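Local coordinates for protein C-type lectin domain family 4, member b1 (Mus musculus, PDB 6LKR) that binds calcium through a C-type lectin domain and probably recognises carbohydrate-containing ligands as a cell-surface receptor of the immune system, at residues 7-12 against 129-134; 63-68 against 123-128; 71-76 against 97-102; 103-108 against 115-120. All coordinates share one frame; numbering follows the deposited sequence.

Interaction 1: residues 7-12 against 129-134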
loop_
_atom_site.group_PDB
_atom_site.type_symbol
_atom_site.label_atom_id
_atom_site.label_comp_id
_atom_site.label_asym_id
_atom_site.label_seq_id
_atom_site.Cartn_x
_atom_site.Cartn_y
_atom_site.Cartn_z
ATOM N N LYS A 7 6.733 17.086 13.902
ATOM C CA LYS A 7 5.935 17.876 14.873
ATOM C C LYS A 7 4.547 18.158 14.286
ATOM O O LYS A 7 4.483 18.560 13.122
ATOM C CB LYS A 7 6.645 19.196 15.206
ATOM C CG LYS A 7 5.859 20.120 16.128
ATOM C CD LYS A 7 6.460 21.505 16.306
ATOM C CE LYS A 7 5.405 22.557 16.577
ATOM N NZ LYS A 7 5.983 23.767 17.208
ATOM N N ASP A 8 3.500 17.985 15.097
ATOM C CA ASP A 8 2.066 18.285 14.817
ATOM C C ASP A 8 1.431 17.206 13.930
ATOM O O ASP A 8 0.198 17.243 13.794
ATOM C CB ASP A 8 1.831 19.656 14.180
ATOM C CG ASP A 8 2.299 20.827 15.022
ATOM O OD1 ASP A 8 2.361 20.675 16.265
ATOM O OD2 ASP A 8 2.599 21.882 14.428
ATOM N N TRP A 9 2.211 16.274 13.380
ATOM C CA TRP A 9 1.664 15.099 12.645
ATOM C C TRP A 9 1.110 14.093 13.655
ATOM O O TRP A 9 1.584 14.071 14.805
ATOM C CB TRP A 9 2.718 14.461 11.739
ATOM C CG TRP A 9 3.084 15.313 10.564
ATOM C CD1 TRP A 9 3.746 16.507 10.591
ATOM C CD2 TRP A 9 2.832 15.029 9.177
ATOM N NE1 TRP A 9 3.920 16.981 9.316
ATOM C CE2 TRP A 9 3.365 16.099 8.429
ATOM C CE3 TRP A 9 2.203 13.981 8.494
ATOM C CZ2 TRP A 9 3.282 16.151 7.037
ATOM C CZ3 TRP A 9 2.129 14.023 7.118
ATOM C CH2 TRP A 9 2.668 15.095 6.401
ATOM N N LYS A 10 0.148 13.282 13.229
ATOM C CA LYS A 10 -0.569 12.324 14.107
ATOM C C LYS A 10 -0.234 10.908 13.649
ATOM O O LYS A 10 -0.326 10.646 12.437
ATOM C CB LYS A 10 -2.065 12.639 14.057
ATOM C CG LYS A 10 -2.417 13.983 14.675
ATOM C CD LYS A 10 -3.848 14.390 14.440
ATOM C CE LYS A 10 -4.188 15.738 15.037
ATOM N NZ LYS A 10 -3.900 15.765 16.489
ATOM N N LEU A 11 0.130 10.041 14.597
ATOM C CA LEU A 11 0.599 8.660 14.330
ATOM C C LEU A 11 -0.598 7.713 14.222
ATOM O O LEU A 11 -1.434 7.708 15.132
ATOM C CB LEU A 11 1.527 8.231 15.467
ATOM C CG LEU A 11 1.980 6.773 15.444
ATOM C CD1 LEU A 11 2.881 6.493 14.250
ATOM C CD2 LEU A 11 2.698 6.420 16.739
ATOM N N PHE A 12 -0.645 6.892 13.178
ATOM C CA PHE A 12 -1.540 5.709 13.142
ATOM C C PHE A 12 -0.894 4.605 12.317
ATOM O O PHE A 12 -0.525 4.849 11.162
ATOM C CB PHE A 12 -2.930 6.040 12.609
ATOM C CG PHE A 12 -3.847 4.852 12.719
ATOM C CD1 PHE A 12 -4.406 4.506 13.940
ATOM C CD2 PHE A 12 -4.065 4.022 11.634
ATOM C CE1 PHE A 12 -5.210 3.382 14.055
ATOM C CE2 PHE A 12 -4.861 2.893 11.751
ATOM C CZ PHE A 12 -5.433 2.576 12.964
ATOM N N CYS A 129 -2.777 14.684 4.295
ATOM C CA CYS A 129 -1.499 14.114 3.814
ATOM C C CYS A 129 -1.083 12.975 4.736
ATOM O O CYS A 129 -1.462 12.978 5.930
ATOM C CB CYS A 129 -0.377 15.144 3.781
ATOM S SG CYS A 129 -0.746 16.647 2.839
ATOM N N GLN A 130 -0.293 12.056 4.203
ATOM C CA GLN A 130 0.297 10.959 4.992
ATOM C C GLN A 130 1.729 10.756 4.514
ATOM O O GLN A 130 2.013 11.018 3.326
ATOM C CB GLN A 130 -0.553 9.687 4.886
ATOM C CG GLN A 130 -0.224 8.801 3.702
ATOM C CD GLN A 130 -1.037 7.527 3.697
ATOM O OE1 GLN A 130 -2.253 7.554 3.833
ATOM N NE2 GLN A 130 -0.362 6.400 3.542
ATOM N N MET A 131 2.583 10.309 5.427
ATOM C CA MET A 131 3.940 9.812 5.103
ATOM C C MET A 131 4.229 8.606 5.993
ATOM O O MET A 131 3.515 8.425 6.995
ATOM C CB MET A 131 4.983 10.905 5.346
ATOM C CG MET A 131 5.020 11.398 6.772
ATOM S SD MET A 131 6.451 12.474 7.092
ATOM C CE MET A 131 6.138 13.795 5.935
ATOM N N LYS A 132 5.234 7.818 5.632
ATOM C CA LYS A 132 5.745 6.713 6.478
ATOM C C LYS A 132 6.376 7.318 7.735
ATOM O O LYS A 132 6.959 8.411 7.633
ATOM C CB LYS A 132 6.713 5.847 5.670
ATOM C CG LYS A 132 6.050 5.065 4.543
ATOM C CD LYS A 132 7.014 4.612 3.470
ATOM C CE LYS A 132 6.318 4.089 2.233
ATOM N NZ LYS A 132 6.098 2.624 2.308
ATOM N N LYS A 133 6.194 6.662 8.883
ATOM C CA LYS A 133 6.813 7.028 10.186
ATOM C C LYS A 133 8.304 6.687 10.128
ATOM O O LYS A 133 8.701 5.996 9.167
ATOM C CB LYS A 133 6.141 6.263 11.335
ATOM C CG LYS A 133 6.522 4.789 11.441
ATOM C CD LYS A 133 5.858 4.044 12.587
ATOM C CE LYS A 133 6.541 2.731 12.917
ATOM N NZ LYS A 133 6.719 1.880 11.714
ATOM N N ILE A 134 9.073 7.128 11.129
ATOM C CA ILE A 134 10.523 6.797 11.301
ATOM C C ILE A 134 10.660 5.841 12.498
ATOM O O ILE A 134 10.443 6.207 13.656
ATOM C CB ILE A 134 11.377 8.077 11.456
ATOM C CG1 ILE A 134 11.398 8.910 10.170
ATOM C CG2 ILE A 134 12.790 7.743 11.921
ATOM C CD1 ILE A 134 10.205 9.827 9.996
#

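Interaction 2: residues 63-68 against 123-128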
loop_
_atom_site.group_PDB
_atom_site.type_symbol
_atom_site.label_atom_id
_atom_site.label_comp_id
_atom_site.label_asym_id
_atom_site.label_seq_id
_atom_site.Cartn_x
_atom_site.Cartn_y
_atom_site.Cartn_z
ATOM N N ALA A 63 -15.071 19.070 3.373
ATOM C CA ALA A 63 -14.750 17.974 2.432
ATOM C C ALA A 63 -13.243 17.991 2.178
ATOM O O ALA A 63 -12.651 19.082 2.145
ATOM C CB ALA A 63 -15.534 18.119 1.153
ATOM N N TYR A 64 -12.627 16.819 2.055
ATOM C CA TYR A 64 -11.155 16.711 1.948
ATOM C C TYR A 64 -10.791 15.807 0.785
ATOM O O TYR A 64 -11.292 14.672 0.731
ATOM C CB TYR A 64 -10.553 16.141 3.227
ATOM C CG TYR A 64 -10.825 16.950 4.464
ATOM C CD1 TYR A 64 -12.059 16.892 5.088
ATOM C CD2 TYR A 64 -9.837 17.737 5.036
ATOM C CE1 TYR A 64 -12.314 17.611 6.241
ATOM C CE2 TYR A 64 -10.073 18.456 6.194
ATOM C CZ TYR A 64 -11.318 18.394 6.795
ATOM O OH TYR A 64 -11.579 19.072 7.944
ATOM N N PHE A 65 -9.916 16.292 -0.083
ATOM C CA PHE A 65 -9.284 15.462 -1.133
ATOM C C PHE A 65 -8.504 14.319 -0.475
ATOM O O PHE A 65 -7.757 14.537 0.511
ATOM C CB PHE A 65 -8.385 16.311 -2.031
ATOM C CG PHE A 65 -9.110 17.040 -3.130
ATOM C CD1 PHE A 65 -9.999 16.373 -3.958
ATOM C CD2 PHE A 65 -8.901 18.395 -3.342
ATOM C CE1 PHE A 65 -10.649 17.042 -4.981
ATOM C CE2 PHE A 65 -9.570 19.067 -4.354
ATOM C CZ PHE A 65 -10.439 18.387 -5.175
ATOM N N ILE A 66 -8.679 13.116 -1.020
ATOM C CA ILE A 66 -7.839 11.922 -0.720
ATOM C C ILE A 66 -7.021 11.585 -1.970
ATOM O O ILE A 66 -7.303 12.155 -3.050
ATOM C CB ILE A 66 -8.708 10.751 -0.224
ATOM C CG1 ILE A 66 -9.574 10.155 -1.335
ATOM C CG2 ILE A 66 -9.555 11.193 0.958
ATOM C CD1 ILE A 66 -10.243 8.862 -0.953
ATOM N N GLY A 67 -6.016 10.719 -1.816
ATOM C CA GLY A 67 -5.016 10.424 -2.857
ATOM C C GLY A 67 -5.504 9.360 -3.824
ATOM O O GLY A 67 -4.718 8.470 -4.172
ATOM N N LEU A 68 -6.746 9.475 -4.280
ATOM C CA LEU A 68 -7.375 8.528 -5.233
ATOM C C LEU A 68 -7.815 9.323 -6.462
ATOM O O LEU A 68 -8.469 10.360 -6.305
ATOM C CB LEU A 68 -8.570 7.836 -4.570
ATOM C CG LEU A 68 -9.138 6.636 -5.334
ATOM C CD1 LEU A 68 -8.129 5.497 -5.393
ATOM C CD2 LEU A 68 -10.426 6.139 -4.698
ATOM N N LEU A 123 -12.216 21.648 -8.627
ATOM C CA LEU A 123 -12.911 22.223 -7.447
ATOM C C LEU A 123 -11.907 22.291 -6.298
ATOM O O LEU A 123 -11.073 21.374 -6.183
ATOM C CB LEU A 123 -14.125 21.372 -7.070
ATOM C CG LEU A 123 -15.254 21.339 -8.099
ATOM C CD1 LEU A 123 -16.426 20.520 -7.573
ATOM C CD2 LEU A 123 -15.707 22.746 -8.472
ATOM N N LYS A 124 -11.943 23.371 -5.525
ATOM C CA LYS A 124 -11.016 23.577 -4.387
ATOM C C LYS A 124 -11.621 22.894 -3.162
ATOM O O LYS A 124 -12.818 23.108 -2.884
ATOM C CB LYS A 124 -10.747 25.071 -4.180
ATOM C CG LYS A 124 -10.046 25.740 -5.357
ATOM C CD LYS A 124 -10.211 27.247 -5.420
ATOM C CE LYS A 124 -9.016 28.012 -4.894
ATOM N NZ LYS A 124 -8.824 29.285 -5.629
ATOM N N GLN A 125 -10.838 22.062 -2.480
ATOM C CA GLN A 125 -11.266 21.419 -1.216
ATOM C C GLN A 125 -10.104 21.485 -0.229
ATOM O O GLN A 125 -8.980 21.876 -0.628
ATOM C CB GLN A 125 -11.672 19.956 -1.426
ATOM C CG GLN A 125 -12.600 19.708 -2.610
ATOM C CD GLN A 125 -14.006 20.229 -2.419
ATOM O OE1 GLN A 125 -14.422 20.576 -1.323
ATOM N NE2 GLN A 125 -14.751 20.321 -3.508
ATOM N N LYS A 126 -10.369 21.091 1.009
ATOM C CA LYS A 126 -9.319 20.816 2.017
ATOM C C LYS A 126 -8.623 19.515 1.600
ATOM O O LYS A 126 -8.989 18.953 0.553
ATOM C CB LYS A 126 -9.960 20.777 3.407
ATOM C CG LYS A 126 -10.771 22.023 3.748
ATOM C CD LYS A 126 -10.935 22.273 5.233
ATOM C CE LYS A 126 -11.477 23.653 5.546
ATOM N NZ LYS A 126 -10.485 24.712 5.248
ATOM N N SER A 127 -7.650 19.061 2.369
ATOM C CA SER A 127 -6.923 17.816 2.043
ATOM C C SER A 127 -6.342 17.227 3.318
ATOM O O SER A 127 -6.370 17.908 4.356
ATOM C CB SER A 127 -5.863 18.081 1.003
ATOM O OG SER A 127 -5.031 19.161 1.398
ATOM N N VAL A 128 -5.860 15.992 3.214
ATOM C CA VAL A 128 -5.148 15.262 4.305
ATOM C C VAL A 128 -3.943 14.556 3.680
ATOM O O VAL A 128 -4.130 13.923 2.619
ATOM C CB VAL A 128 -6.055 14.245 5.028
ATOM C CG1 VAL A 128 -5.612 14.047 6.470
ATOM C CG2 VAL A 128 -7.524 14.622 4.974
#

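Interaction 3: residues 71-76 against 97-102. With CA (calcium ion), chain D.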
loop_
_atom_site.group_PDB
_atom_site.type_symbol
_atom_site.label_atom_id
_atom_site.label_comp_id
_atom_site.label_asym_id
_atom_site.label_seq_id
_atom_site.Cartn_x
_atom_site.Cartn_y
_atom_site.Cartn_z
ATOM N N THR A 71 -7.570 7.188 -13.515
ATOM C CA THR A 71 -6.533 7.182 -14.576
ATOM C C THR A 71 -7.188 6.867 -15.927
ATOM O O THR A 71 -6.507 6.998 -16.942
ATOM C CB THR A 71 -5.416 6.193 -14.224
ATOM O OG1 THR A 71 -5.915 4.860 -14.338
ATOM C CG2 THR A 71 -4.889 6.371 -12.817
ATOM N N GLY A 72 -8.462 6.474 -15.947
ATOM C CA GLY A 72 -9.161 6.132 -17.203
ATOM C C GLY A 72 -10.667 6.287 -17.077
ATOM O O GLY A 72 -11.167 7.431 -17.129
ATOM N N HIS A 73 -11.360 5.164 -16.925
ATOM C CA HIS A 73 -12.835 5.074 -16.787
ATOM C C HIS A 73 -13.148 4.236 -15.557
ATOM O O HIS A 73 -13.282 3.011 -15.688
ATOM C CB HIS A 73 -13.434 4.534 -18.086
ATOM C CG HIS A 73 -12.970 5.344 -19.238
ATOM N ND1 HIS A 73 -13.352 6.661 -19.384
ATOM C CD2 HIS A 73 -12.086 5.078 -20.223
ATOM C CE1 HIS A 73 -12.767 7.161 -20.450
ATOM N NE2 HIS A 73 -11.982 6.210 -20.984
ATOM N N ARG A 74 -13.207 4.891 -14.397
ATOM C CA ARG A 74 -13.366 4.238 -13.073
ATOM C C ARG A 74 -12.135 3.362 -12.810
ATOM O O ARG A 74 -12.270 2.366 -12.083
ATOM C CB ARG A 74 -14.668 3.425 -13.016
ATOM C CG ARG A 74 -15.893 4.125 -13.598
ATOM C CD ARG A 74 -16.376 5.351 -12.840
ATOM N NE ARG A 74 -15.536 6.523 -13.055
ATOM C CZ ARG A 74 -15.719 7.712 -12.490
ATOM N NH1 ARG A 74 -16.751 7.925 -11.696
ATOM N NH2 ARG A 74 -14.863 8.691 -12.726
ATOM N N GLN A 75 -10.991 3.697 -13.411
ATOM C CA GLN A 75 -9.697 3.006 -13.170
ATOM C C GLN A 75 -8.966 3.766 -12.052
ATOM O O GLN A 75 -7.955 4.449 -12.330
ATOM C CB GLN A 75 -8.955 2.860 -14.499
ATOM C CG GLN A 75 -9.718 1.952 -15.459
ATOM C CD GLN A 75 -9.249 2.038 -16.888
ATOM O OE1 GLN A 75 -9.809 2.773 -17.703
ATOM N NE2 GLN A 75 -8.201 1.289 -17.190
ATOM N N TRP A 76 -9.509 3.653 -10.841
ATOM C CA TRP A 76 -9.036 4.349 -9.619
ATOM C C TRP A 76 -7.608 3.901 -9.307
ATOM O O TRP A 76 -7.331 2.696 -9.319
ATOM C CB TRP A 76 -10.001 4.099 -8.454
ATOM C CG TRP A 76 -11.406 4.494 -8.785
ATOM C CD1 TRP A 76 -12.462 3.663 -9.036
ATOM C CD2 TRP A 76 -11.897 5.831 -8.982
ATOM N NE1 TRP A 76 -13.576 4.393 -9.347
ATOM C CE2 TRP A 76 -13.264 5.725 -9.314
ATOM C CE3 TRP A 76 -11.331 7.105 -8.869
ATOM C CZ2 TRP A 76 -14.061 6.841 -9.555
ATOM C CZ3 TRP A 76 -12.120 8.207 -9.102
ATOM C CH2 TRP A 76 -13.466 8.077 -9.442
ATOM N N SER A 97 -20.289 8.683 -9.193
ATOM C CA SER A 97 -21.511 9.148 -9.896
ATOM C C SER A 97 -21.236 9.541 -11.355
ATOM O O SER A 97 -22.194 9.491 -12.141
ATOM C CB SER A 97 -22.158 10.271 -9.131
ATOM O OG SER A 97 -21.336 11.426 -9.116
ATOM N N SER A 98 -20.010 9.909 -11.738
ATOM C CA SER A 98 -19.766 10.482 -13.090
ATOM C C SER A 98 -18.345 10.215 -13.592
ATOM O O SER A 98 -17.379 10.558 -12.889
ATOM C CB SER A 98 -20.058 11.950 -13.105
ATOM O OG SER A 98 -19.669 12.512 -14.352
ATOM N N ASP A 99 -18.228 9.744 -14.833
ATOM C CA ASP A 99 -16.911 9.534 -15.484
ATOM C C ASP A 99 -16.204 10.875 -15.716
ATOM O O ASP A 99 -15.002 10.824 -15.954
ATOM C CB ASP A 99 -17.011 8.740 -16.781
ATOM C CG ASP A 99 -15.702 8.053 -17.123
ATOM O OD1 ASP A 99 -15.090 7.478 -16.200
ATOM O OD2 ASP A 99 -15.292 8.113 -18.307
ATOM N N ASN A 100 -16.893 12.018 -15.629
ATOM C CA ASN A 100 -16.231 13.343 -15.782
ATOM C C ASN A 100 -15.587 13.770 -14.456
ATOM O O ASN A 100 -14.798 14.722 -14.485
ATOM C CB ASN A 100 -17.170 14.415 -16.341
ATOM C CG ASN A 100 -16.870 14.740 -17.788
ATOM O OD1 ASN A 100 -15.729 14.623 -18.234
ATOM N ND2 ASN A 100 -17.886 15.143 -18.537
ATOM N N GLU A 101 -15.896 13.084 -13.356
ATOM C CA GLU A 101 -15.328 13.380 -12.014
ATOM C C GLU A 101 -14.165 12.417 -11.762
ATOM O O GLU A 101 -14.432 11.215 -11.526
ATOM C CB GLU A 101 -16.420 13.276 -10.954
ATOM C CG GLU A 101 -17.508 14.315 -11.134
ATOM C CD GLU A 101 -18.605 14.271 -10.091
ATOM O OE1 GLU A 101 -19.105 15.346 -9.737
ATOM O OE2 GLU A 101 -18.958 13.167 -9.630
ATOM N N LYS A 102 -12.927 12.919 -11.813
ATOM C CA LYS A 102 -11.705 12.066 -11.843
ATOM C C LYS A 102 -10.966 12.067 -10.496
ATOM O O LYS A 102 -10.046 11.251 -10.345
ATOM C CB LYS A 102 -10.793 12.521 -12.984
ATOM C CG LYS A 102 -11.396 12.388 -14.376
ATOM C CD LYS A 102 -11.763 10.966 -14.730
ATOM C CE LYS A 102 -12.062 10.767 -16.198
ATOM N NZ LYS A 102 -12.732 9.466 -16.443
HETATM CA CA CA D . -19.767 12.359 -7.469
HETATM O O HOH W 1 -20.398 14.572 -7.342
HETATM O O HOH W 2 -22.108 13.169 -6.585
#

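Interaction 4: residues 103-108 against 115-120. With CA (calcium ion), chain D.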
loop_
_atom_site.group_PDB
_atom_site.type_symbol
_atom_site.label_atom_id
_atom_site.label_comp_id
_atom_site.label_asym_id
_atom_site.label_seq_id
_atom_site.Cartn_x
_atom_site.Cartn_y
_atom_site.Cartn_z
ATOM N N CYS A 103 -11.353 12.918 -9.548
ATOM C CA CYS A 103 -10.702 13.037 -8.221
ATOM C C CYS A 103 -11.722 12.710 -7.135
ATOM O O CYS A 103 -12.929 12.618 -7.444
ATOM C CB CYS A 103 -10.087 14.418 -8.023
ATOM S SG CYS A 103 -8.657 14.691 -9.101
ATOM N N VAL A 104 -11.243 12.467 -5.920
ATOM C CA VAL A 104 -12.063 11.858 -4.837
ATOM C C VAL A 104 -11.900 12.685 -3.569
ATOM O O VAL A 104 -10.758 13.037 -3.211
ATOM C CB VAL A 104 -11.708 10.377 -4.617
ATOM C CG1 VAL A 104 -12.556 9.733 -3.529
ATOM C CG2 VAL A 104 -11.852 9.595 -5.910
ATOM N N THR A 105 -13.028 12.993 -2.938
ATOM C CA THR A 105 -13.069 13.659 -1.615
ATOM C C THR A 105 -13.726 12.731 -0.604
ATOM O O THR A 105 -14.465 11.811 -1.020
ATOM C CB THR A 105 -13.849 14.976 -1.633
ATOM O OG1 THR A 105 -15.133 14.731 -2.213
ATOM C CG2 THR A 105 -13.114 16.053 -2.391
ATOM N N VAL A 106 -13.430 12.959 0.666
ATOM C CA VAL A 106 -14.128 12.277 1.779
ATOM C C VAL A 106 -14.890 13.385 2.502
ATOM O O VAL A 106 -14.321 14.474 2.711
ATOM C CB VAL A 106 -13.156 11.487 2.675
ATOM C CG1 VAL A 106 -12.098 12.382 3.303
ATOM C CG2 VAL A 106 -13.899 10.697 3.738
ATOM N N TYR A 107 -16.156 13.142 2.820
ATOM C CA TYR A 107 -17.017 14.139 3.496
ATOM C C TYR A 107 -18.083 13.403 4.302
ATOM O O TYR A 107 -18.290 12.187 4.120
ATOM C CB TYR A 107 -17.591 15.135 2.488
ATOM C CG TYR A 107 -18.868 14.715 1.804
ATOM C CD1 TYR A 107 -18.851 13.943 0.654
ATOM C CD2 TYR A 107 -20.096 15.138 2.284
ATOM C CE1 TYR A 107 -20.026 13.580 0.013
ATOM C CE2 TYR A 107 -21.280 14.781 1.659
ATOM C CZ TYR A 107 -21.245 14.001 0.518
ATOM O OH TYR A 107 -22.414 13.649 -0.085
ATOM N N TYR A 108 -18.714 14.142 5.205
ATOM C CA TYR A 108 -19.653 13.606 6.213
ATOM C C TYR A 108 -21.083 13.876 5.745
ATOM O O TYR A 108 -21.386 15.037 5.466
ATOM C CB TYR A 108 -19.356 14.252 7.564
ATOM C CG TYR A 108 -20.144 13.683 8.711
ATOM C CD1 TYR A 108 -19.671 12.600 9.428
ATOM C CD2 TYR A 108 -21.368 14.224 9.075
ATOM C CE1 TYR A 108 -20.385 12.075 10.494
ATOM C CE2 TYR A 108 -22.099 13.707 10.132
ATOM C CZ TYR A 108 -21.604 12.629 10.843
ATOM O OH TYR A 108 -22.311 12.111 11.886
ATOM N N GLY A 115 -17.749 9.228 4.013
ATOM C CA GLY A 115 -17.711 8.424 2.786
ATOM C C GLY A 115 -17.036 9.195 1.675
ATOM O O GLY A 115 -16.845 10.424 1.825
ATOM N N TRP A 116 -16.692 8.495 0.600
ATOM C CA TRP A 116 -15.985 9.082 -0.560
ATOM C C TRP A 116 -16.992 9.530 -1.624
ATOM O O TRP A 116 -18.047 8.881 -1.786
ATOM C CB TRP A 116 -15.004 8.096 -1.181
ATOM C CG TRP A 116 -13.985 7.499 -0.266
ATOM C CD1 TRP A 116 -13.610 7.891 0.989
ATOM C CD2 TRP A 116 -13.186 6.355 -0.590
ATOM N NE1 TRP A 116 -12.629 7.059 1.463
ATOM C CE2 TRP A 116 -12.346 6.111 0.515
ATOM C CE3 TRP A 116 -13.093 5.532 -1.717
ATOM C CZ2 TRP A 116 -11.430 5.063 0.522
ATOM C CZ3 TRP A 116 -12.194 4.491 -1.701
ATOM C CH2 TRP A 116 -11.371 4.266 -0.598
ATOM N N ASN A 117 -16.604 10.555 -2.371
ATOM C CA ASN A 117 -17.377 11.149 -3.484
ATOM C C ASN A 117 -16.386 11.453 -4.603
ATOM O O ASN A 117 -15.348 12.090 -4.308
ATOM C CB ASN A 117 -18.110 12.401 -2.999
ATOM C CG ASN A 117 -18.848 13.144 -4.090
ATOM O OD1 ASN A 117 -19.380 12.540 -5.018
ATOM N ND2 ASN A 117 -18.921 14.457 -3.961
ATOM N N ASP A 118 -16.681 11.031 -5.831
ATOM C CA ASP A 118 -15.927 11.519 -7.012
ATOM C C ASP A 118 -16.383 12.960 -7.268
ATOM O O ASP A 118 -17.586 13.250 -7.136
ATOM C CB ASP A 118 -16.032 10.572 -8.209
ATOM C CG ASP A 118 -17.440 10.376 -8.750
ATOM O OD1 ASP A 118 -18.419 10.590 -7.981
ATOM O OD2 ASP A 118 -17.544 10.004 -9.924
ATOM N N ILE A 119 -15.437 13.867 -7.504
ATOM C CA ILE A 119 -15.735 15.289 -7.838
ATOM C C ILE A 119 -14.738 15.745 -8.895
ATOM O O ILE A 119 -13.749 15.037 -9.123
ATOM C CB ILE A 119 -15.693 16.225 -6.615
ATOM C CG1 ILE A 119 -14.303 16.286 -5.979
ATOM C CG2 ILE A 119 -16.766 15.862 -5.601
ATOM C CD1 ILE A 119 -14.114 17.524 -5.122
ATOM N N SER A 120 -14.989 16.910 -9.482
ATOM C CA SER A 120 -14.063 17.568 -10.432
ATOM C C SER A 120 -12.739 17.869 -9.717
ATOM O O SER A 120 -12.762 18.417 -8.608
ATOM C CB SER A 120 -14.671 18.819 -11.016
ATOM O OG SER A 120 -13.651 19.721 -11.414
HETATM CA CA CA D . -19.767 12.359 -7.469
HETATM O O HOH W 2 -22.108 13.169 -6.585
HETATM O O HOH W 1 -20.398 14.572 -7.342
#

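Interaction 1: residues 7-12 against 129-134
The CA atoms of Leu11 and Lys133 stand 7.6 Å apart and those of Trp9 and Gln130 8.8 Å, too far for the segments to be paired directly. Strand 15-18 explains the gap: it forms backbone bonds to both, through Tyr17 to Lys10 and Cys16 to Met131. This brings the two ends of the chain together, as is usual in the C-type lectin fold. What joins the segments is therefore side-chain contact, centred on the Trp9 ring. Met131 crosses this side chain at about a right angle. Its SD makes a Met-aromatic contact above one face, 4.6 Å from the centroid of the six-membered ring and 8° off the normal, and its CE methyl a CH-pi contact, 4.1 Å from that centroid. With chi1 at 60° the Met131 CG lies between its backbone N and carbonyl carbon, 3.9 Å from Trp9 CZ3. In one lysine conformer Lys133 CD loosely touches Leu11 CD1, at 4.2 Å. Cys129, disulfide-bonded to Cys35, brings its CB to 4.0 Å from Trp9 CH2.

Interaction 2: residues 63-68 against 123-128
Parallel strand pairing joins Tyr64 and Phe65 to Lys126 and Ser127 in the middle of the C-type lectin fold, where strand 64-70 lies between strands 126-132 and 103-109. Two bridges define it, Tyr64 with Lys126 and Phe65 with Ser127. The firm bond is Phe65 N to Lys126 O, 2.9 Å long with an angle of 164° at the hydrogen. Lys126 N to Ala63 O, 3.2 Å, is weak. On the face carrying Tyr64 and Lys126, the CB of Lys126 packs 3.5 Å from Tyr64 CD2; Lys126 NZ continues to Ser24 O. Val128, in one of its two conformers, brings CG2 to 3.8 Å from Tyr64 CB. On the face carrying Phe65, Gln125 crosses the ring at about a right angle. Its chi1 of -47° sets CG beside the backbone N and over one face of Phe65, where it makes a CH-pi contact 3.8 Å from the centroid; the amide plane stands 81° to the ring. Trp28 meets Phe65 edge-to-face. Leu123 O is buried without a polar partner; it lies in the ring plane of Phe65, 3.2 Å from CZ.

Interaction 3: residues 71-76 against 97-102
Arg74 and Lys102 form the tight part of this contact, and the imidazole of His73 stands on its solvent side. The Arg74 guanidinium is held between two surfaces: Trp76 CZ2 lies 3.5 Å above the plane, over its centre, and Asp99 CA covers the opposite face nearer the rim. Bends at chi2 and chi3 (-67° and 76°) fold the arginine chain back to reach this slot. There NH2 of Arg74 donates to Glu101 O, 2.8 Å away, within the guanidinium plane, and NE makes a long salt bridge to Asp99 OD1. Lys102 NZ donates to Gly72 O at 2.7 Å and to Asp99 O, with salt bridges to Asp99 OD1 and to Asp70. Arg74 NH2 and Lys102 NZ are 4.4 Å apart, a closeness probably offset by the carboxylates of Asp99 and Asp70, each of which pairs with both residues. Residues 97-102 end the long loop of the C-type lectin fold, where Glu95-Pro96-Ser97 occupies the place of the family's Glu-Pro-Asn motif, while 71-76 form the turn between strands 64-70 and 76-78. Ser97 OG binds calcium at 2.5 Å, as does Glu101 through OE2; two waters also bind it, with Glu95, Asn117 and Asp118 supplying the remaining ligands. Water 1 also donates to Glu101 OE1. Away from the metal, His73 ND1 donates to the syn lone pair of Asp99 OD2 at 2.7 Å, with the acceptor close to the imidazole plane.

Interaction 4: residues 103-108 against 115-120
Asn117 O accepts from Thr105 N at 2.8 Å (170°), and the CA of Val104 adds a weak C-H...O contact to that oxygen at 3.3 Å. Thr105 O takes Asn117 N in return, closing a hydrogen-bonded pair; Cys103 with Ile119 and Tyr107 with Gly115 repeat the pattern. The N-to-C directions of 103-108 and 115-119 make 145°, giving a twisted antiparallel hairpin. On the face shared by Val104, Val106 and Trp116, Trp116 CB meets Val104 CG1 at 3.8 Å, and Val106 CG2 lies in the indole plane, 3.9 Å from Trp116 CD1. Trp116 NE1 is hydrogen-bonded to Gln51 OE1 of helix 48-56. Residues 116-118 form the Trp-Asn-Asp motif of calcium-binding C-type lectins, and here both Asn117 and Asp118 bind the metal. Asp118 supplies two ligands, its backbone O at 2.4 Å and OD1 at 2.3 Å from calcium. With chi1 at 62° its CG lies between the backbone N and carbonyl carbon, which brings OD1 and O to the same ion, while OD2 forms a salt bridge with Arg74. On the other face, the edge of the Tyr107 ring meets Asn117, with CE1 3.8 Å from CB, and the disulfide from Cys103 leads to Cys121.

Interactions 2 and 4 are close neighbours in one sheet, their centres about 7 Å apart, and probable hydrogen bonds join them: Tyr64 O to Val106 N at 2.7 Å and Ile66 N to Val104 O at 3.0 Å. Interactions 3 and 4 share the calcium ion and both waters. Ser97 N lies 2.9 Å from Asp118 OD1, probably hydrogen-bonded, so the loop and the hairpin meet directly beside the metal. Trp76 CZ3 also packs 3.5 Å from Val104 CG2. Interaction 1 continues strand 126-132 from interaction 2 to the far end of the domain, its centre about 29 Å from that of interaction 3, across the centre of the chain.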